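Local atomic coordinates of biofilm-associated surface protein (Staphylococcus aureus, PDB entry 7C7U), a protein that probably sits anchored on the staphylococcal cell wall and promotes biofilm formation, with a calcium-binding region that may help switch its amyloid-like assembly. Residues Ala438-Thr443 with Thr512-Asp517. Sequence-based numbering, arbitrary orientation.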
ATOM      1  N   ALA A 438     -16.855  28.852   4.005  1.00 35.07           N
ATOM      2  CA  ALA A 438     -18.229  29.332   4.075  1.00 34.87           C
ATOM      3  C   ALA A 438     -18.209  30.842   3.908  1.00 34.78           C
ATOM      4  O   ALA A 438     -17.419  31.520   4.567  1.00 38.00           O
ATOM      5  CB  ALA A 438     -18.880  28.937   5.408  1.00 32.14           C
ATOM      6  N   ALA A 439     -19.050  31.354   3.014  1.00 36.73           N
ATOM      7  CA  ALA A 439     -19.195  32.794   2.845  1.00 42.29           C
ATOM      8  C   ALA A 439     -19.809  33.418   4.090  1.00 37.67           C
ATOM      9  O   ALA A 439     -20.635  32.803   4.769  1.00 36.07           O
ATOM     10  CB  ALA A 439     -20.079  33.107   1.638  1.00 41.80           C
ATOM     11  N   ASP A 440     -19.380  34.650   4.397  1.00 37.50           N
ATOM     12  CA  ASP A 440     -20.025  35.428   5.447  1.00 38.02           C
ATOM     13  C   ASP A 440     -21.509  35.619   5.121  1.00 36.49           C
ATOM     14  O   ASP A 440     -21.906  35.682   3.951  1.00 36.83           O
ATOM     15  CB  ASP A 440     -19.347  36.797   5.618  1.00 38.44           C
ATOM     16  CG  ASP A 440     -17.894  36.698   6.078  1.00 42.71           C
ATOM     17  OD1 ASP A 440     -17.473  35.637   6.597  1.00 34.82           O
ATOM     18  OD2 ASP A 440     -17.179  37.721   5.965  1.00 40.44           O
ATOM     19  N   ILE A 441     -22.340  35.696   6.166  1.00 34.65           N
ATOM     20  CA  ILE A 441     -23.777  35.951   6.014  1.00 37.78           C
ATOM     21  C   ILE A 441     -24.189  37.097   6.945  1.00 33.20           C
ATOM     22  O   ILE A 441     -23.378  37.620   7.702  1.00 34.16           O
ATOM     23  CB  ILE A 441     -24.623  34.688   6.278  1.00 38.29           C
ATOM     24  CG1 ILE A 441     -24.418  34.194   7.708  1.00 34.49           C
ATOM     25  CG2 ILE A 441     -24.313  33.581   5.258  1.00 36.84           C
ATOM     26  CD1 ILE A 441     -25.489  33.214   8.124  1.00 31.90           C
ATOM     27  N   THR A 442     -25.461  37.507   6.868  1.00 35.36           N
ATOM     28  CA  THR A 442     -25.972  38.542   7.769  1.00 36.49           C
ATOM     29  C   THR A 442     -26.908  37.932   8.809  1.00 35.58           C
ATOM     30  O   THR A 442     -27.312  36.766   8.724  1.00 37.48           O
ATOM     31  CB  THR A 442     -26.718  39.675   7.032  1.00 35.05           C
ATOM     32  OG1 THR A 442     -28.068  39.277   6.745  1.00 38.37           O
ATOM     33  CG2 THR A 442     -26.022  40.084   5.746  1.00 33.07           C
ATOM     34  N   THR A 443     -27.253  38.758   9.803  1.00 33.25           N
ATOM     35  CA  THR A 443     -28.209  38.387  10.839  1.00 32.98           C
ATOM     36  C   THR A 443     -29.600  38.094  10.287  1.00 33.09           C
ATOM     37  O   THR A 443     -30.408  37.512  11.011  1.00 35.72           O
ATOM     38  CB  THR A 443     -28.325  39.499  11.897  1.00 37.59           C
ATOM     39  OG1 THR A 443     -28.889  40.666  11.289  1.00 37.54           O
ATOM     40  CG2 THR A 443     -26.962  39.858  12.538  1.00 34.53           C
ATOM     41  N   THR A 512     -13.578  29.482  10.238  1.00 38.56           N
ATOM     42  CA  THR A 512     -14.478  30.483  10.801  1.00 39.38           C
ATOM     43  C   THR A 512     -15.056  31.376   9.712  1.00 39.68           C
ATOM     44  O   THR A 512     -14.439  31.599   8.668  1.00 38.44           O
ATOM     45  CB  THR A 512     -13.792  31.356  11.853  1.00 39.46           C
ATOM     46  OG1 THR A 512     -12.608  31.938  11.295  1.00 45.25           O
ATOM     47  CG2 THR A 512     -13.440  30.528  13.088  1.00 42.14           C
ATOM     48  N   PHE A 513     -16.264  31.875   9.967  1.00 34.07           N
ATOM     49  CA  PHE A 513     -16.910  32.839   9.097  1.00 35.44           C
ATOM     50  C   PHE A 513     -17.636  33.839   9.981  1.00 35.76           C
ATOM     51  O   PHE A 513     -17.756  33.651  11.195  1.00 37.69           O
ATOM     52  CB  PHE A 513     -17.873  32.172   8.099  1.00 38.77           C
ATOM     53  CG  PHE A 513     -19.093  31.548   8.735  1.00 38.16           C
ATOM     54  CD1 PHE A 513     -19.043  30.266   9.270  1.00 37.54           C
ATOM     55  CD2 PHE A 513     -20.295  32.245   8.788  1.00 36.78           C
ATOM     56  CE1 PHE A 513     -20.175  29.687   9.846  1.00 36.72           C
ATOM     57  CE2 PHE A 513     -21.416  31.680   9.353  1.00 34.97           C
ATOM     58  CZ  PHE A 513     -21.362  30.401   9.891  1.00 35.92           C
ATOM     59  N   GLU A 514     -18.123  34.911   9.368  1.00 35.33           N
ATOM     60  CA  GLU A 514     -18.781  35.981  10.103  1.00 37.52           C
ATOM     61  C   GLU A 514     -20.274  36.049   9.793  1.00 37.24           C
ATOM     62  O   GLU A 514     -20.696  35.913   8.639  1.00 37.47           O
ATOM     63  CB  GLU A 514     -18.124  37.328   9.787  1.00 35.28           C
ATOM     64  CG  GLU A 514     -16.645  37.359  10.154  1.00 43.97           C
ATOM     65  CD  GLU A 514     -16.426  37.386  11.660  1.00 46.38           C
ATOM     66  OE1 GLU A 514     -17.187  38.092  12.370  1.00 44.35           O
ATOM     67  OE2 GLU A 514     -15.499  36.698  12.134  1.00 45.12           O
ATOM     68  N   ILE A 515     -21.067  36.237  10.844  1.00 33.96           N
ATOM     69  CA  ILE A 515     -22.437  36.715  10.723  1.00 33.11           C
ATOM     70  C   ILE A 515     -22.390  38.199  11.075  1.00 33.87           C
ATOM     71  O   ILE A 515     -21.991  38.569  12.187  1.00 32.20           O
ATOM     72  CB  ILE A 515     -23.397  35.913  11.613  1.00 30.74           C
ATOM     73  CG1 ILE A 515     -23.314  34.431  11.218  1.00 28.51           C
ATOM     74  CG2 ILE A 515     -24.860  36.403  11.478  1.00 24.71           C
ATOM     75  CD1 ILE A 515     -24.479  33.576  11.701  1.00 32.05           C
ATOM     76  N   VAL A 516     -22.718  39.044  10.107  1.00 29.58           N
ATOM     77  CA  VAL A 516     -22.496  40.476  10.223  1.00 33.67           C
ATOM     78  C   VAL A 516     -23.842  41.180  10.371  1.00 37.04           C
ATOM     79  O   VAL A 516     -24.902  40.609  10.119  1.00 34.64           O
ATOM     80  CB  VAL A 516     -21.705  41.028   9.019  1.00 36.27           C
ATOM     81  CG1 VAL A 516     -20.376  40.254   8.852  1.00 31.41           C
ATOM     82  CG2 VAL A 516     -22.539  40.954   7.742  1.00 34.45           C
ATOM     83  N   ASP A 517     -23.780  42.444  10.787  1.00 34.07           N
ATOM     84  CA  ASP A 517     -24.942  43.325  10.822  1.00 34.40           C
ATOM     85  C   ASP A 517     -25.690  43.278   9.491  1.00 36.10           C
ATOM     86  O   ASP A 517     -25.073  43.300   8.422  1.00 35.35           O
ATOM     87  CB  ASP A 517     -24.445  44.749  11.124  1.00 33.48           C
ATOM     88  CG  ASP A 517     -25.560  45.717  11.468  1.00 36.95           C
ATOM     89  OD1 ASP A 517     -26.505  45.856  10.666  1.00 40.76           O
ATOM     90  OD2 ASP A 517     -25.458  46.356  12.537  1.00 35.27           O
TER
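Ile441 and Ile515 run alongside each other on the same face of the sheet, paired in register across two parallel strands. The strands, 437-442 and 509-516, are the first and last of a seven-stranded beta domain, probably Ig-like. Their pairing is the parallel one of its mixed sheet. CG1 of Ile441 meets CG1 of Ile515 at 3.7 Å, and their CD1 methyls also touch. Ile441 has CG1 set between its backbone N and carbonyl carbon (chi1 61°), while Ile515 has CG1 beside its backbone N (chi1 -58°). The two branches thus run together. Phe513 extends this apolar row. CG1 of Ile441 reaches the edge of the Phe513 ring, near its plane, while Ala438 CB comes obliquely to CD1 of Phe513. Val448 of strand 447-451 touches Ala438, Ile441 and Phe513, and Ile498 packs on Ala438 and Phe513, so the row belongs to the domain core. On the other face Thr442 and Val516 meet at an angle, with their CG2 methyls 4.1 Å apart. Thr442 OG1 is hydrogen-bonded to Glu444 N, just after the strand.

The backbone ladder has three bonds. Ile441 takes part in two of them: its N-H bonds to Glu514 O and its O accepts a bond from Val516 N. Thr443 N then binds Val516 O at 3.0 Å.

Before Ile441 the chain departs from regular pairing, and a side chain supplies the next acceptor. Asp440 and Glu514 run alongside each other, Asp440 OD1 lying 3.7 Å from Glu514 CB. Their carboxylates do not meet, OD1 of Asp440 and OE2 of Glu514 being 6.0 Å apart, and their planes are 89° apart. Glu514 OE2 bonds to Thr495 OG1. The carboxylate of Asp440 instead faces the neighbouring backbone: OD1 accepts a hydrogen bond from Glu514 N at 2.9 Å, from well above the carboxylate plane.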